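Local structure of Rab GDP-dissociation inhibitor (Saccharomyces cerevisiae, 2BCG) at residues D44-E49 and Y259-P264. The protein holds Rab GTPases such as Sec4 in their GDP-bound state by slowing nucleotide release, and extracts GDP-bound Ypt7 from vacuolar membranes. Sequence-based numbering, arbitrary orientation. Where two conformers were deposited one is given.
Sequences DHYGGE and YMLDTP
Tyr46 packs against Leu261 and Tyr259 where the loop after strand 37-40 meets the end of strand 258-260, an outermost strand of the parallel sheet in this Rossmann-like fold. Leu261 reaches the ring with both methyls: CD2 sits over one face, and CD1 comes to 3.8 Å from Tyr46 CE2. At the ring's edge, Tyr46 CE1 is 3.8 Å from Tyr259 CD1; the two rings are oblique, their planes at 43°. In Tyr46, CG is anti to the carbonyl carbon (chi1 -69°), which swings the phenol across Leu261 and carries OH to the CB and CD1 of Tyr259. That hydroxyl bonds to the backbone of another protein's chain, and Leu261 ends the 236-261 region that interacts with Ypt1. An alanine in place of Tyr46 would probably leave that backbone without its hydroxyl partner and uncover the methyls of Leu261.

Further out, Tyr259 OH is hydrogen-bonded to His39 and Ser27, while Ala249 of helix 243-254 touches both tyrosines. Backbone bonds from Met260 to His39 and Asp262 to Gln43 tie the segment to strand 37-40 and the loop beyond it. Asp44 and Asp262 approach through their backbones and CB atoms, their carboxylates remaining apart. Asp44 turns instead to its neighbour: His45 ND1 donates to Asp44 OD2 at 2.9 Å, with the oxygen in the imidazole plane.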
loop_
_atom_site.group_PDB
_atom_site.type_symbol
_atom_site.label_atom_id
_atom_site.label_comp_id
_atom_site.label_asym_id
_atom_site.label_seq_id
_atom_site.Cartn_x
_atom_site.Cartn_y
_atom_site.Cartn_z
ATOM N N ASP A 44 -14.891 -5.538 -5.635
ATOM C CA ASP A 44 -15.376 -4.189 -5.819
ATOM C C ASP A 44 -14.439 -3.142 -5.214
ATOM O O ASP A 44 -14.833 -1.966 -5.019
ATOM C CB ASP A 44 -16.812 -4.060 -5.264
ATOM C CG ASP A 44 -16.883 -4.207 -3.745
ATOM O OD1 ASP A 44 -18.023 -4.238 -3.210
ATOM O OD2 ASP A 44 -15.832 -4.233 -3.062
ATOM N N HIS A 45 -13.204 -3.546 -4.884
ATOM C CA HIS A 45 -12.233 -2.679 -4.219
ATOM C C HIS A 45 -10.814 -3.131 -4.557
ATOM O O HIS A 45 -10.617 -4.255 -5.032
ATOM C CB HIS A 45 -12.443 -2.762 -2.700
ATOM C CG HIS A 45 -12.230 -4.134 -2.145
ATOM N ND1 HIS A 45 -13.204 -5.113 -2.177
ATOM C CD2 HIS A 45 -11.145 -4.694 -1.551
ATOM C CE1 HIS A 45 -12.722 -6.220 -1.637
ATOM N NE2 HIS A 45 -11.484 -5.987 -1.231
ATOM N N TYR A 46 -9.829 -2.266 -4.335
ATOM C CA TYR A 46 -8.426 -2.620 -4.528
ATOM C C TYR A 46 -7.829 -3.417 -3.378
ATOM O O TYR A 46 -8.203 -3.232 -2.206
ATOM C CB TYR A 46 -7.530 -1.356 -4.696
ATOM C CG TYR A 46 -7.752 -0.602 -5.990
ATOM C CD1 TYR A 46 -6.953 -0.880 -7.118
ATOM C CD2 TYR A 46 -8.748 0.389 -6.110
ATOM C CE1 TYR A 46 -7.161 -0.207 -8.324
ATOM C CE2 TYR A 46 -8.973 1.061 -7.328
ATOM C CZ TYR A 46 -8.150 0.774 -8.423
ATOM O OH TYR A 46 -8.330 1.451 -9.595
ATOM N N GLY A 47 -6.852 -4.264 -3.700
ATOM C CA GLY A 47 -5.944 -4.795 -2.728
ATOM C C GLY A 47 -5.858 -6.294 -2.652
ATOM O O GLY A 47 -4.960 -6.844 -2.028
ATOM N N GLY A 48 -6.838 -6.980 -3.236
ATOM C CA GLY A 48 -6.811 -8.456 -3.256
ATOM C C GLY A 48 -6.692 -9.002 -1.830
ATOM O O GLY A 48 -7.279 -8.454 -0.851
ATOM N N GLU A 49 -5.929 -10.073 -1.674
ATOM C CA GLU A 49 -5.906 -10.744 -0.369
ATOM C C GLU A 49 -5.204 -9.959 0.749
ATOM O O GLU A 49 -5.394 -10.258 1.949
ATOM C CB GLU A 49 -5.294 -12.139 -0.506
ATOM C CG GLU A 49 -6.192 -13.121 -1.251
ATOM C CD GLU A 49 -7.455 -13.466 -0.478
ATOM O OE1 GLU A 49 -7.402 -13.523 0.770
ATOM O OE2 GLU A 49 -8.501 -13.680 -1.114
ATOM N N TYR A 259 -8.212 0.395 -15.810
ATOM C CA TYR A 259 -8.700 -0.339 -14.621
ATOM C C TYR A 259 -10.201 -0.636 -14.664
ATOM O O TYR A 259 -11.006 0.233 -14.992
ATOM C CB TYR A 259 -8.324 0.421 -13.316
ATOM C CG TYR A 259 -6.894 0.092 -12.944
ATOM C CD1 TYR A 259 -6.629 -0.886 -12.004
ATOM C CD2 TYR A 259 -5.817 0.687 -13.626
ATOM C CE1 TYR A 259 -5.320 -1.248 -11.682
ATOM C CE2 TYR A 259 -4.488 0.311 -13.340
ATOM C CZ TYR A 259 -4.252 -0.680 -12.388
ATOM O OH TYR A 259 -2.984 -1.119 -12.104
ATOM N N MET A 260 -10.544 -1.862 -14.278
ATOM C CA MET A 260 -11.953 -2.283 -14.125
ATOM C C MET A 260 -12.083 -3.022 -12.807
ATOM O O MET A 260 -11.319 -3.946 -12.555
ATOM C CB MET A 260 -12.397 -3.193 -15.276
ATOM C CG MET A 260 -12.439 -2.511 -16.596
ATOM S SD MET A 260 -12.601 -3.704 -17.918
ATOM C CE MET A 260 -12.571 -2.603 -19.349
ATOM N N LEU A 261 -13.008 -2.595 -11.954
ATOM C CA LEU A 261 -13.331 -3.331 -10.722
ATOM C C LEU A 261 -14.732 -3.951 -10.824
ATOM O O LEU A 261 -15.493 -3.671 -11.778
ATOM C CB LEU A 261 -13.267 -2.405 -9.516
ATOM C CG LEU A 261 -11.914 -1.758 -9.148
ATOM C CD1 LEU A 261 -12.196 -0.820 -7.992
ATOM C CD2 LEU A 261 -10.829 -2.776 -8.809
ATOM N N ASP A 262 -15.074 -4.791 -9.840
ATOM C CA ASP A 262 -16.408 -5.441 -9.810
ATOM C C ASP A 262 -16.738 -6.053 -11.174
ATOM O O ASP A 262 -17.885 -5.999 -11.636
ATOM C CB ASP A 262 -17.492 -4.410 -9.418
ATOM C CG ASP A 262 -18.834 -5.038 -9.019
ATOM O OD1 ASP A 262 -19.849 -4.320 -9.132
ATOM O OD2 ASP A 262 -18.892 -6.203 -8.585
ATOM N N THR A 263 -15.728 -6.679 -11.784
ATOM C CA THR A 263 -15.826 -7.200 -13.125
ATOM C C THR A 263 -15.361 -8.658 -13.108
ATOM O O THR A 263 -14.179 -8.943 -13.256
ATOM C CB THR A 263 -15.004 -6.326 -14.115
ATOM O OG1 THR A 263 -15.541 -5.003 -14.131
ATOM C CG2 THR A 263 -15.030 -6.876 -15.531
ATOM N N PRO A 264 -16.300 -9.587 -12.850
ATOM C CA PRO A 264 -16.005 -11.017 -12.945
ATOM C C PRO A 264 -15.358 -11.394 -14.274
ATOM O O PRO A 264 -15.664 -10.812 -15.306
ATOM C CB PRO A 264 -17.395 -11.660 -12.860
ATOM C CG PRO A 264 -18.116 -10.731 -11.934
ATOM C CD PRO A 264 -17.683 -9.341 -12.401
#